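Local structure of beta subunit of a putative Aromatic-ring-hydroxylating dioxygenase (Novosphingobium aromaticivorans DSM 12444, 3EBY) at residues A[30-35]-A[75-80]; A[43-48]-A[62-67]; A[89-94]-A[112-117]; A[38-43]-A[140-145]. The protein is of unproven function but is probably the beta subunit of a bacterial aromatic-ring-hydroxylating dioxygenase, a non-haem-iron enzyme family that oxidises aromatic rings. All coordinates share one frame; numbering follows the deposited sequence. Where two conformers were deposited one is given.

Contact 1. Residues A[30-35]-A[75-80]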
loop_
_atom_site.group_PDB
_atom_site.type_symbol
_atom_site.label_atom_id
_atom_site.label_comp_id
_atom_site.label_asym_id
_atom_site.label_seq_id
_atom_site.Cartn_x
_atom_site.Cartn_y
_atom_site.Cartn_z
ATOM N N ASP A 30 8.243 -7.546 15.071
ATOM C CA ASP A 30 9.165 -8.565 15.582
ATOM C C ASP A 30 8.458 -9.570 16.510
ATOM O O ASP A 30 9.060 -10.082 17.455
ATOM C CB ASP A 30 10.338 -7.903 16.314
ATOM C CG ASP A 30 11.467 -8.875 16.608
ATOM O OD1 ASP A 30 11.863 -9.618 15.699
ATOM O OD2 ASP A 30 12.001 -8.808 17.721
ATOM N N ARG A 31 7.192 -9.873 16.223
ATOM C CA ARG A 31 6.481 -10.956 16.914
ATOM C C ARG A 31 6.678 -12.255 16.130
ATOM O O ARG A 31 5.723 -12.896 15.686
ATOM C CB ARG A 31 5.002 -10.602 17.109
ATOM C CG ARG A 31 4.816 -9.502 18.137
ATOM C CD ARG A 31 3.381 -9.190 18.422
ATOM N NE ARG A 31 2.804 -8.348 17.385
ATOM C CZ ARG A 31 1.989 -8.793 16.429
ATOM N NH1 ARG A 31 1.593 -10.050 16.422
ATOM N NH2 ARG A 31 1.602 -7.992 15.461
ATOM N N LEU A 32 7.942 -12.661 15.999
ATOM C CA LEU A 32 8.304 -13.732 15.070
ATOM C C LEU A 32 7.686 -15.077 15.471
ATOM O O LEU A 32 7.319 -15.887 14.608
ATOM C CB LEU A 32 9.828 -13.877 14.962
ATOM C CG LEU A 32 10.644 -12.667 14.458
ATOM C CD1 LEU A 32 12.092 -13.086 14.288
ATOM C CD2 LEU A 32 10.092 -12.067 13.142
ATOM N N GLU A 33 7.438 -15.251 16.759
ATOM C CA GLU A 33 6.812 -16.488 17.247
ATOM C C GLU A 33 5.397 -16.723 16.669
ATOM O O GLU A 33 4.942 -17.858 16.597
ATOM C CB GLU A 33 6.762 -16.497 18.772
ATOM C CG GLU A 33 8.094 -16.745 19.435
ATOM C CD GLU A 33 8.993 -15.518 19.510
ATOM O OE1 GLU A 33 8.529 -14.383 19.201
ATOM O OE2 GLU A 33 10.183 -15.698 19.882
ATOM N N GLN A 34 4.695 -15.653 16.303
ATOM C CA GLN A 34 3.357 -15.782 15.710
ATOM C C GLN A 34 3.416 -16.263 14.254
ATOM O O GLN A 34 2.465 -16.857 13.749
ATOM C CB GLN A 34 2.586 -14.436 15.763
ATOM C CG GLN A 34 1.137 -14.508 15.135
ATOM C CD GLN A 34 0.388 -13.132 15.071
ATOM O OE1 GLN A 34 0.989 -12.072 15.234
ATOM N NE2 GLN A 34 -0.888 -13.175 14.736
ATOM N N TRP A 35 4.546 -16.017 13.595
ATOM C CA TRP A 35 4.649 -16.204 12.148
ATOM C C TRP A 35 4.387 -17.666 11.699
ATOM O O TRP A 35 3.586 -17.880 10.784
ATOM C CB TRP A 35 5.994 -15.650 11.621
ATOM C CG TRP A 35 6.285 -15.949 10.158
ATOM C CD1 TRP A 35 5.708 -15.353 9.060
ATOM C CD2 TRP A 35 7.331 -16.780 9.655
ATOM N NE1 TRP A 35 6.284 -15.830 7.903
ATOM C CE2 TRP A 35 7.286 -16.708 8.240
ATOM C CE3 TRP A 35 8.295 -17.599 10.263
ATOM C CZ2 TRP A 35 8.159 -17.431 7.422
ATOM C CZ3 TRP A 35 9.157 -18.324 9.454
ATOM C CH2 TRP A 35 9.111 -18.197 8.039
ATOM N N VAL A 75 13.499 -19.761 16.017
ATOM C CA VAL A 75 14.421 -20.170 17.103
ATOM C C VAL A 75 15.857 -19.683 16.850
ATOM O O VAL A 75 16.504 -19.129 17.745
ATOM C CB VAL A 75 14.418 -21.691 17.300
ATOM C CG1 VAL A 75 15.617 -22.133 18.168
ATOM C CG2 VAL A 75 13.081 -22.151 17.917
ATOM N N ALA A 76 16.357 -19.907 15.642
ATOM C CA ALA A 76 17.701 -19.478 15.283
ATOM C C ALA A 76 17.848 -17.935 15.337
ATOM O O ALA A 76 18.875 -17.423 15.772
ATOM C CB ALA A 76 18.069 -20.000 13.899
ATOM N N LEU A 77 16.839 -17.211 14.858
ATOM C CA LEU A 77 16.859 -15.749 14.874
ATOM C C LEU A 77 16.887 -15.211 16.317
ATOM O O LEU A 77 17.592 -14.241 16.619
ATOM C CB LEU A 77 15.642 -15.189 14.114
ATOM C CG LEU A 77 15.662 -15.390 12.589
ATOM C CD1 LEU A 77 14.444 -14.768 11.921
ATOM C CD2 LEU A 77 16.901 -14.840 11.986
ATOM N N ARG A 78 16.157 -15.863 17.205
ATOM C CA ARG A 78 16.209 -15.513 18.636
ATOM C C ARG A 78 17.561 -15.870 19.266
ATOM O O ARG A 78 18.110 -15.101 20.045
ATOM C CB ARG A 78 15.101 -16.234 19.398
ATOM C CG ARG A 78 13.689 -15.872 18.972
ATOM C CD ARG A 78 13.561 -14.417 18.758
ATOM N NE ARG A 78 12.173 -13.975 18.711
ATOM C CZ ARG A 78 11.817 -12.751 18.354
ATOM N NH1 ARG A 78 12.737 -11.898 17.935
ATOM N NH2 ARG A 78 10.540 -12.389 18.378
ATOM N N LYS A 79 18.047 -17.067 18.988
ATOM C CA LYS A 79 19.291 -17.539 19.574
ATOM C C LYS A 79 20.476 -16.669 19.143
ATOM O O LYS A 79 21.278 -16.257 19.976
ATOM C CB LYS A 79 19.534 -19.001 19.183
ATOM C CG LYS A 79 20.510 -19.727 20.069
ATOM C CD LYS A 79 20.449 -21.234 19.825
ATOM N N ALA A 80 20.584 -16.389 17.844
ATOM C CA ALA A 80 21.722 -15.635 17.330
ATOM C C ALA A 80 21.271 -14.239 16.973
ATOM O O ALA A 80 21.389 -13.826 15.829
ATOM C CB ALA A 80 22.332 -16.343 16.101
#
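Arg78, reaching out from helix 67-79, meets both Asp30 and Glu33 of the loop that follows helix 8-28, and a small leucine contact lies beside this ionic centre. The tight part is the guanidinium edge. Arg78 NE binds Glu33 OE2 at 2.9 Å while Arg78 NH2 binds Glu33 OE1 almost straight (177°), a side-on pair that uses the syn side of both carboxylate oxygens with the two planes only 25° apart. Arg78 NH2 also donates to the backbone Asp30 O at 2.9 Å, so this one nitrogen serves two acceptors. A bend at chi2 of Arg78 (-42°) turns its chain toward the loop. Over one guanidinium face sits buried Leu32, whose CG lies 3.8 Å above the plane, and Leu32 CD1 touches Leu77 CD1 at 3.7 Å. The looser grip is on the Asp30 carboxylate, at the exposed surface like that of Glu33. It stands perpendicular to the guanidinium, and Arg78 NH1 reaches Asp30 OD2 from above the carboxylate plane at 3.2 Å, with OD1 only weakly bonded. Inward, Leu32 continues onto Leu27 and Val74. The arrangement is a surface salt-bridge network joining helix 67-79 to the Schellman motif at Asp30, which ends helix 8-28.

Contact 2. Residues A[43-48]-A[62-67]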
loop_
_atom_site.group_PDB
_atom_site.type_symbol
_atom_site.label_atom_id
_atom_site.label_comp_id
_atom_site.label_asym_id
_atom_site.label_seq_id
_atom_site.Cartn_x
_atom_site.Cartn_y
_atom_site.Cartn_z
ATOM N N CYS A 43 3.098 -27.297 5.195
ATOM C CA CYS A 43 3.080 -26.085 4.384
ATOM C C CYS A 43 4.326 -25.987 3.505
ATOM O O CYS A 43 5.280 -26.784 3.651
ATOM C CB CYS A 43 3.036 -24.878 5.313
ATOM S SG CYS A 43 4.496 -24.722 6.424
ATOM N N LEU A 44 4.338 -24.952 2.663
ATOM C CA LEU A 44 5.510 -24.586 1.878
ATOM C C LEU A 44 5.668 -23.048 1.892
ATOM O O LEU A 44 4.712 -22.323 1.647
ATOM C CB LEU A 44 5.387 -25.098 0.442
ATOM C CG LEU A 44 6.571 -24.731 -0.485
ATOM C CD1 LEU A 44 7.843 -25.486 -0.054
ATOM C CD2 LEU A 44 6.240 -25.032 -1.929
ATOM N N TYR A 45 6.828 -22.590 2.340
ATOM C CA TYR A 45 7.185 -21.181 2.297
ATOM C C TYR A 45 8.500 -21.070 1.544
ATOM O O TYR A 45 9.484 -21.710 1.917
ATOM C CB TYR A 45 7.353 -20.608 3.711
ATOM C CG TYR A 45 7.833 -19.168 3.725
ATOM C CD1 TYR A 45 6.958 -18.126 3.449
ATOM C CD2 TYR A 45 9.169 -18.858 3.948
ATOM C CE1 TYR A 45 7.400 -16.777 3.435
ATOM C CE2 TYR A 45 9.625 -17.527 3.941
ATOM C CZ TYR A 45 8.740 -16.497 3.728
ATOM O OH TYR A 45 9.219 -15.193 3.715
ATOM N N GLN A 46 8.530 -20.228 0.526
ATOM C CA GLN A 46 9.763 -20.007 -0.196
ATOM C C GLN A 46 9.880 -18.585 -0.708
ATOM O O GLN A 46 8.868 -17.859 -0.884
ATOM C CB GLN A 46 9.920 -21.026 -1.328
ATOM C CG GLN A 46 8.976 -20.879 -2.466
ATOM C CD GLN A 46 9.000 -22.094 -3.413
ATOM O OE1 GLN A 46 9.934 -22.920 -3.381
ATOM N NE2 GLN A 46 7.972 -22.211 -4.234
ATOM N N VAL A 47 11.125 -18.178 -0.913
ATOM C CA VAL A 47 11.463 -16.840 -1.385
ATOM C C VAL A 47 12.383 -17.057 -2.618
ATOM O O VAL A 47 13.476 -17.653 -2.501
ATOM C CB VAL A 47 12.166 -16.012 -0.270
ATOM C CG1 VAL A 47 12.615 -14.642 -0.826
ATOM C CG2 VAL A 47 11.208 -15.834 0.983
ATOM N N ILE A 48 11.893 -16.651 -3.791
ATOM C CA ILE A 48 12.540 -16.965 -5.062
ATOM C C ILE A 48 12.568 -15.754 -5.965
ATOM O O ILE A 48 11.615 -14.968 -5.999
ATOM C CB ILE A 48 11.808 -18.108 -5.805
ATOM C CG1 ILE A 48 10.291 -17.893 -5.764
ATOM C CG2 ILE A 48 12.148 -19.430 -5.182
ATOM C CD1 ILE A 48 9.541 -18.598 -6.900
HETATM N N MSE A 62 15.272 -18.685 0.399
HETATM C CA MSE A 62 14.727 -19.060 1.701
HETATM C C MSE A 62 13.688 -20.146 1.421
HETATM O O MSE A 62 12.966 -20.093 0.418
HETATM C CB MSE A 62 14.104 -17.845 2.422
HETATM C CG MSE A 62 13.938 -18.032 3.901
HETATM SE SE MSE A 62 13.392 -16.360 4.842
HETATM C CE MSE A 62 14.103 -15.287 3.951
ATOM N N TYR A 63 13.729 -21.230 2.183
ATOM C CA TYR A 63 12.921 -22.388 1.825
ATOM C C TYR A 63 12.542 -23.223 3.069
ATOM O O TYR A 63 13.424 -23.620 3.856
ATOM C CB TYR A 63 13.689 -23.244 0.845
ATOM C CG TYR A 63 12.964 -24.495 0.422
ATOM C CD1 TYR A 63 13.096 -25.673 1.140
ATOM C CD2 TYR A 63 12.181 -24.506 -0.720
ATOM C CE1 TYR A 63 12.447 -26.825 0.732
ATOM C CE2 TYR A 63 11.508 -25.625 -1.107
ATOM C CZ TYR A 63 11.656 -26.786 -0.389
ATOM O OH TYR A 63 10.996 -27.904 -0.797
ATOM N N CYS A 64 11.238 -23.425 3.258
ATOM C CA CYS A 64 10.709 -24.224 4.383
ATOM C C CYS A 64 9.586 -25.100 3.861
ATOM O O CYS A 64 8.587 -24.583 3.381
ATOM C CB CYS A 64 10.154 -23.328 5.470
ATOM S SG CYS A 64 11.251 -22.075 6.164
ATOM N N ASP A 65 9.704 -26.414 4.029
ATOM C CA ASP A 65 8.678 -27.332 3.514
ATOM C C ASP A 65 7.899 -28.047 4.629
ATOM O O ASP A 65 7.213 -29.076 4.397
ATOM C CB ASP A 65 9.311 -28.326 2.534
ATOM C CG ASP A 65 10.319 -29.248 3.191
ATOM O OD1 ASP A 65 10.515 -29.185 4.421
ATOM O OD2 ASP A 65 10.916 -30.057 2.458
ATOM N N SER A 66 7.964 -27.471 5.824
ATOM C CA SER A 66 7.157 -27.885 6.954
ATOM C C SER A 66 7.114 -26.750 7.978
ATOM O O SER A 66 7.955 -25.854 7.973
ATOM C CB SER A 66 7.752 -29.120 7.617
ATOM O OG SER A 66 8.957 -28.795 8.327
ATOM N N LYS A 67 6.166 -26.823 8.893
ATOM C CA LYS A 67 6.112 -25.850 9.980
ATOM C C LYS A 67 7.338 -25.938 10.874
ATOM O O LYS A 67 7.802 -24.920 11.403
ATOM C CB LYS A 67 4.842 -26.024 10.805
ATOM C CG LYS A 67 4.669 -24.921 11.830
ATOM C CD LYS A 67 3.357 -24.995 12.485
ATOM C CE LYS A 67 2.269 -24.458 11.591
ATOM N NZ LYS A 67 0.942 -24.595 12.212
#
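This is an antiparallel backbone pairing within the beta hairpin of strands 43-49 and 60-64, at one margin of the curved mixed sheet of an NTF2-like fold. The end-to-end directions of the touching parts differ by 165°, and three bridges fix the register. Tyr45 and Cys64 form a hydrogen-bonded pair with both bonds made, Tyr45 N to Cys64 O at 2.9 Å and Cys64 N to Tyr45 O at 2.8 Å. Gln46 and Tyr63 are a non-hydrogen-bonded pair, and at Val47 and Met62 a single bond runs from Val47 N to Met62 O, its donor tilted 32° from the carbonyl plane. The side chains divide between two faces. On that of Tyr45, Val47, Met62 and Cys64, covered in part by Leu70 of helix 67-79, Val47 CB packs beside Met62 CB at 3.8 Å. The Tyr45 hydroxyl is held by the C-terminal carboxylate of Ile163. On the other face Gln46 lies alongside Tyr63, with OE1 at the edge of the Tyr63 ring and NE2 hydrogen-bonded to Thr147 OG1 on strand 142-150, while Leu44 CD1 touches Tyr63 CE2 at 3.8 Å. Met62 is selenomethionine, and its CG, anti to the backbone N (chi1 -161°), carries SE toward the tyrosine: a Met-aromatic contact in which Met62 SE stands at the ring edge, 4.0 Å from Tyr45 CE2.

Contact 3. Residues A[89-94]-A[112-117]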
loop_
_atom_site.group_PDB
_atom_site.type_symbol
_atom_site.label_atom_id
_atom_site.label_comp_id
_atom_site.label_asym_id
_atom_site.label_seq_id
_atom_site.Cartn_x
_atom_site.Cartn_y
_atom_site.Cartn_z
ATOM N N ARG A 89 9.377 -2.733 7.630
ATOM C CA ARG A 89 8.061 -2.210 7.411
ATOM C C ARG A 89 7.524 -2.826 6.117
ATOM O O ARG A 89 8.109 -2.625 5.056
ATOM C CB ARG A 89 8.158 -0.691 7.243
ATOM C CG ARG A 89 6.869 0.001 7.058
ATOM C CD ARG A 89 6.003 -0.227 8.232
ATOM N NE ARG A 89 6.715 0.007 9.487
ATOM C CZ ARG A 89 6.289 -0.448 10.656
ATOM N NH1 ARG A 89 5.191 -1.171 10.724
ATOM N NH2 ARG A 89 6.942 -0.163 11.755
ATOM N N HIS A 90 6.407 -3.543 6.211
ATOM C CA HIS A 90 5.718 -4.102 5.020
ATOM C C HIS A 90 4.552 -3.195 4.614
ATOM O O HIS A 90 3.751 -2.761 5.469
ATOM C CB HIS A 90 5.089 -5.475 5.332
ATOM C CG HIS A 90 6.055 -6.617 5.404
ATOM N ND1 HIS A 90 6.937 -6.775 6.452
ATOM C CD2 HIS A 90 6.092 -7.785 4.705
ATOM C CE1 HIS A 90 7.588 -7.921 6.305
ATOM N NE2 HIS A 90 7.113 -8.543 5.235
ATOM N N LEU A 91 4.440 -2.939 3.316
ATOM C CA LEU A 91 3.194 -2.521 2.741
ATOM C C LEU A 91 2.748 -3.604 1.758
ATOM O O LEU A 91 3.489 -3.982 0.847
ATOM C CB LEU A 91 3.272 -1.145 2.060
ATOM C CG LEU A 91 3.506 0.098 2.954
ATOM C CD1 LEU A 91 3.647 1.311 2.036
ATOM C CD2 LEU A 91 2.356 0.359 3.919
ATOM N N ILE A 92 1.547 -4.113 1.959
ATOM C CA ILE A 92 1.005 -5.175 1.130
ATOM C C ILE A 92 -0.240 -4.693 0.396
ATOM O O ILE A 92 -1.190 -4.140 0.995
ATOM C CB ILE A 92 0.698 -6.453 1.998
ATOM C CG1 ILE A 92 1.955 -6.823 2.817
ATOM C CG2 ILE A 92 0.238 -7.616 1.117
ATOM C CD1 ILE A 92 1.731 -7.924 3.903
ATOM N N GLY A 93 -0.249 -4.900 -0.911
ATOM C CA GLY A 93 -1.398 -4.547 -1.711
ATOM C C GLY A 93 -2.611 -5.416 -1.453
ATOM O O GLY A 93 -2.514 -6.510 -0.862
ATOM N N ARG A 94 -3.768 -4.957 -1.933
ATOM C CA ARG A 94 -4.985 -5.756 -1.890
ATOM C C ARG A 94 -4.792 -7.037 -2.718
ATOM O O ARG A 94 -4.189 -7.013 -3.777
ATOM C CB ARG A 94 -6.164 -4.936 -2.402
ATOM C CG ARG A 94 -7.508 -5.648 -2.387
ATOM C CD ARG A 94 -8.573 -4.687 -2.872
ATOM N NE ARG A 94 -9.911 -5.263 -2.923
ATOM C CZ ARG A 94 -10.835 -5.090 -1.993
ATOM N NH1 ARG A 94 -10.532 -4.497 -0.850
ATOM N NH2 ARG A 94 -12.048 -5.592 -2.167
ATOM N N VAL A 112 5.995 -4.560 -0.701
ATOM C CA VAL A 112 7.325 -3.996 -0.576
ATOM C C VAL A 112 7.680 -4.006 0.875
ATOM O O VAL A 112 6.872 -3.600 1.719
ATOM C CB VAL A 112 7.450 -2.583 -1.156
ATOM C CG1 VAL A 112 8.870 -2.052 -0.915
ATOM C CG2 VAL A 112 7.146 -2.593 -2.679
ATOM N N VAL A 113 8.883 -4.490 1.170
ATOM C CA VAL A 113 9.441 -4.437 2.502
ATOM C C VAL A 113 10.493 -3.330 2.506
ATOM O O VAL A 113 11.406 -3.315 1.662
ATOM C CB VAL A 113 10.145 -5.776 2.941
ATOM C CG1 VAL A 113 10.705 -5.607 4.358
ATOM C CG2 VAL A 113 9.194 -6.945 2.844
ATOM N N PHE A 114 10.280 -2.378 3.373
ATOM C CA PHE A 114 11.200 -1.258 3.605
ATOM C C PHE A 114 12.016 -1.550 4.871
ATOM O O PHE A 114 11.504 -2.128 5.839
ATOM C CB PHE A 114 10.411 0.045 3.792
ATOM C CG PHE A 114 9.466 0.356 2.666
ATOM C CD1 PHE A 114 8.187 -0.191 2.639
ATOM C CD2 PHE A 114 9.875 1.129 1.596
ATOM C CE1 PHE A 114 7.331 0.056 1.585
ATOM C CE2 PHE A 114 9.013 1.373 0.521
ATOM C CZ PHE A 114 7.760 0.828 0.510
ATOM N N GLN A 115 13.278 -1.137 4.872
ATOM C CA GLN A 115 14.146 -1.443 5.974
ATOM C C GLN A 115 14.933 -0.221 6.402
ATOM O O GLN A 115 15.415 0.551 5.552
ATOM C CB GLN A 115 15.094 -2.560 5.586
ATOM C CG GLN A 115 15.843 -3.166 6.732
ATOM C CD GLN A 115 16.644 -4.378 6.312
ATOM O OE1 GLN A 115 17.722 -4.242 5.753
ATOM N NE2 GLN A 115 16.086 -5.573 6.529
ATOM N N THR A 116 15.064 -0.049 7.719
ATOM C CA THR A 116 15.850 1.044 8.278
ATOM C C THR A 116 16.970 0.454 9.112
ATOM O O THR A 116 16.730 -0.347 10.014
ATOM C CB THR A 116 14.999 1.966 9.176
ATOM O OG1 THR A 116 13.857 2.417 8.455
ATOM C CG2 THR A 116 15.808 3.155 9.639
ATOM N N ARG A 117 18.197 0.769 8.725
ATOM C CA ARG A 117 19.377 0.253 9.395
ATOM C C ARG A 117 19.998 1.346 10.259
ATOM O O ARG A 117 19.435 2.438 10.402
ATOM C CB ARG A 117 20.393 -0.256 8.354
ATOM C CG ARG A 117 19.883 -1.436 7.501
ATOM C CD ARG A 117 21.020 -2.159 6.744
#
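His90 and Val113 lie side by side across two antiparallel strands, their side chains pointing the same way. Val113 CG2 sits over one face of the imidazole, 3.7 Å from the ring centroid and 19° off its normal, which meets the criteria for a CH-pi contact. The methyl, Val113 CG2, is displaced toward the ring rim, nearest His90 NE2 at 3.5 Å. Since Val113 CG1 is anti to the backbone N (chi1 180°), CG2 is the branch left to cover the histidine. The ring is also held at both nitrogens, ND1 pairing with Asp28 and NE2 with an oxygen of the C-terminal carboxylate of Ile163. An alanine in place of His90 is likely to leave Asp28 and the C-terminal carboxylate without these mates and to strip Val113 CG2 of the ring it covers. On the opposite face of the sheet, Leu91 and Phe114 approach at a slant, Leu91 CD1 touching Phe114 CE1 at 3.9 Å, while the Arg89 backbone O lies at the edge of the phenyl ring. Beneath these side chains, two hydrogen-bonded pairs make all four of their bonds, from Arg89 N to Phe114 O at 2.8 Å through Val112 N to Leu91 O at 3.0 Å. The strand axes run 162° apart and approach to 4.7 Å. The hairpin forms an edge of the sheet within the chain: strand 122-135 flanks 104-116, helix 8-28 brings Leu27 against His90, and the Leu91 and Phe114 face packs against residues of the second and third subunits, including Leu91 and Phe114 of the third.

Contact 4. Residues A[38-43]-A[140-145]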
loop_
_atom_site.group_PDB
_atom_site.type_symbol
_atom_site.label_atom_id
_atom_site.label_comp_id
_atom_site.label_asym_id
_atom_site.label_seq_id
_atom_site.Cartn_x
_atom_site.Cartn_y
_atom_site.Cartn_z
ATOM N N LEU A 38 0.676 -18.930 11.369
ATOM C CA LEU A 38 -0.141 -18.418 10.243
ATOM C C LEU A 38 -0.190 -19.413 9.075
ATOM O O LEU A 38 -0.875 -19.192 8.081
ATOM C CB LEU A 38 0.406 -17.072 9.763
ATOM C CG LEU A 38 0.593 -16.028 10.874
ATOM C CD1 LEU A 38 1.114 -14.687 10.319
ATOM C CD2 LEU A 38 -0.754 -15.818 11.623
ATOM N N PHE A 39 0.558 -20.494 9.214
ATOM C CA PHE A 39 0.633 -21.557 8.197
ATOM C C PHE A 39 0.014 -22.863 8.727
ATOM O O PHE A 39 -0.079 -23.082 9.942
ATOM C CB PHE A 39 2.097 -21.849 7.850
ATOM C CG PHE A 39 2.836 -20.690 7.212
ATOM C CD1 PHE A 39 3.368 -19.674 7.987
ATOM C CD2 PHE A 39 3.120 -20.710 5.833
ATOM C CE1 PHE A 39 4.028 -18.580 7.369
ATOM C CE2 PHE A 39 3.851 -19.676 5.236
ATOM C CZ PHE A 39 4.312 -18.624 6.020
ATOM N N VAL A 40 -0.415 -23.735 7.813
ATOM C CA VAL A 40 -0.789 -25.102 8.199
ATOM C C VAL A 40 0.508 -25.852 8.528
ATOM O O VAL A 40 1.601 -25.376 8.169
ATOM C CB VAL A 40 -1.542 -25.846 7.079
ATOM C CG1 VAL A 40 -2.769 -25.034 6.629
ATOM C CG2 VAL A 40 -0.597 -26.207 5.862
ATOM N N ASP A 41 0.402 -27.024 9.139
ATOM C CA ASP A 41 1.609 -27.798 9.545
ATOM C C ASP A 41 2.399 -28.276 8.307
ATOM O O ASP A 41 3.639 -28.160 8.261
ATOM C CB ASP A 41 1.242 -29.009 10.396
ATOM C CG ASP A 41 0.777 -28.637 11.818
ATOM O OD1 ASP A 41 0.716 -27.441 12.149
ATOM O OD2 ASP A 41 0.381 -29.572 12.560
ATOM N N ASP A 42 1.679 -28.820 7.325
ATOM C CA ASP A 42 2.290 -29.381 6.098
ATOM C C ASP A 42 2.282 -28.309 4.988
ATOM O O ASP A 42 1.536 -28.387 4.015
ATOM C CB ASP A 42 1.516 -30.624 5.676
ATOM C CG ASP A 42 2.101 -31.301 4.435
ATOM O OD1 ASP A 42 3.267 -31.024 4.077
ATOM O OD2 ASP A 42 1.350 -32.058 3.800
ATOM N N CYS A 43 3.098 -27.297 5.195
ATOM C CA CYS A 43 3.080 -26.085 4.384
ATOM C C CYS A 43 4.326 -25.987 3.505
ATOM O O CYS A 43 5.280 -26.784 3.651
ATOM C CB CYS A 43 3.036 -24.878 5.313
ATOM S SG CYS A 43 4.496 -24.722 6.424
ATOM N N THR A 140 -11.200 -20.916 9.795
ATOM C CA THR A 140 -9.914 -20.249 9.985
ATOM C C THR A 140 -9.228 -19.893 8.641
ATOM O O THR A 140 -9.738 -20.236 7.569
ATOM C CB THR A 140 -8.985 -21.090 10.877
ATOM O OG1 THR A 140 -8.725 -22.361 10.261
ATOM C CG2 THR A 140 -9.630 -21.306 12.264
ATOM N N VAL A 141 -8.182 -19.078 8.714
ATOM C CA VAL A 141 -7.422 -18.670 7.512
ATOM C C VAL A 141 -5.940 -18.936 7.730
ATOM O O VAL A 141 -5.307 -18.261 8.516
ATOM C CB VAL A 141 -7.618 -17.144 7.209
ATOM C CG1 VAL A 141 -6.781 -16.726 6.060
ATOM C CG2 VAL A 141 -9.108 -16.840 6.956
ATOM N N ARG A 142 -5.390 -19.903 6.996
ATOM C CA ARG A 142 -3.985 -20.268 7.136
ATOM C C ARG A 142 -3.386 -20.529 5.743
ATOM O O ARG A 142 -4.100 -20.993 4.829
ATOM C CB ARG A 142 -3.835 -21.521 8.026
ATOM C CG ARG A 142 -4.223 -21.315 9.517
ATOM C CD ARG A 142 -3.643 -22.411 10.398
ATOM N NE ARG A 142 -4.243 -23.692 10.062
ATOM C CZ ARG A 142 -3.834 -24.875 10.494
ATOM N NH1 ARG A 142 -2.816 -24.984 11.341
ATOM N NH2 ARG A 142 -4.453 -25.967 10.059
ATOM N N LEU A 143 -2.086 -20.249 5.607
ATOM C CA LEU A 143 -1.355 -20.508 4.376
ATOM C C LEU A 143 -1.008 -21.991 4.244
ATOM O O LEU A 143 -0.418 -22.582 5.145
ATOM C CB LEU A 143 -0.069 -19.691 4.322
ATOM C CG LEU A 143 -0.193 -18.193 4.019
ATOM C CD1 LEU A 143 1.144 -17.437 4.312
ATOM C CD2 LEU A 143 -0.673 -17.985 2.564
ATOM N N LYS A 144 -1.462 -22.586 3.148
ATOM C CA LYS A 144 -0.946 -23.897 2.682
ATOM C C LYS A 144 0.426 -23.693 1.990
ATOM O O LYS A 144 1.403 -24.452 2.223
ATOM C CB LYS A 144 -1.938 -24.541 1.721
ATOM C CG LYS A 144 -1.470 -25.877 1.127
ATOM C CD LYS A 144 -1.194 -26.911 2.190
ATOM C CE LYS A 144 -0.945 -28.297 1.582
ATOM N NZ LYS A 144 -0.743 -29.303 2.663
ATOM N N SER A 145 0.500 -22.689 1.127
ATOM C CA SER A 145 1.774 -22.337 0.502
ATOM C C SER A 145 1.865 -20.856 0.187
ATOM O O SER A 145 0.887 -20.225 -0.237
ATOM C CB SER A 145 2.010 -23.147 -0.776
ATOM O OG SER A 145 1.100 -22.791 -1.800
HETATM O O HOH W 1 -1.555 -22.893 12.898
HETATM O O HOH W 2 0.657 -31.215 0.582
#
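Two backbone bonds join Leu38-Val40 to strand 142-150 as a short parallel bridge centred on Phe39 and Leu143. Leu143 N donates to Leu38 O at 3.0 Å (170°), and Val40 N donates to Leu143 O at 2.9 Å. The apolar contacts follow this register: Phe39 and Leu143 lie side by side, and Leu143 CD1 sits over one face of the phenyl ring, 4.0 Å from its centroid and 28° off the normal, as a CH-pi contact. Beyond the bridge, Val40 CG2 touches the Lys144 chain at CD (3.8 Å).

The polar contacts lie at the two ends. Arg142, bent at chi3 (-66°), lays one guanidinium face over the Val40 backbone, with Val40 CA 3.7 Å above the centre of the plane. A water in that plane accepts from Arg142 NH1 and donates weakly to Phe39 O. Asp41 OD1 is too far from NH1 for a salt bridge and pairs instead with Lys67. A leucine in place of Arg142 would probably leave the water without its donor and uncover the Val40 backbone. At the other end Lys144 NZ donates to Asp42 O at 2.8 Å, in the carbonyl plane, and makes a long salt bridge to Asp42 OD2 (3.6 Å).

Lys144 also belongs to a classic beta bulge, facing Arg133 together with Ser145. The chemistry therefore implies a contact carried by backbone bonds and an apolar middle. Lys144 NZ makes its short bond to the Asp42 carbonyl, tying the corner at 41-42 to the bulge, and the Asp42 carboxylate, at long range, probably offsets its charge only in part.

In the fold
Contacts 2 and 4 are neighbours, their centres about 11 Å apart. They share Cys43, strands 43-49 and 142-150 adjoin in the sheet, and Lys67 of contact 2 forms a salt bridge with Asp41 of contact 4. Contact 1 lies about 16 Å from contact 2, centre to centre, and touches it where Trp35 packs on Tyr45; helix 67-79 follows strand 60-64 in the chain. Contact 3 is at the far margin of the same sheet, its centre about 20 Å from that of contact 2 and across the chain's centre. Along the sequence, contact 4 spans contacts 2 and 3 and interleaves with contact 1. Local hairpins and the long-range strand pairing thus build one sheet, whose contact 3 margin meets the other subunits.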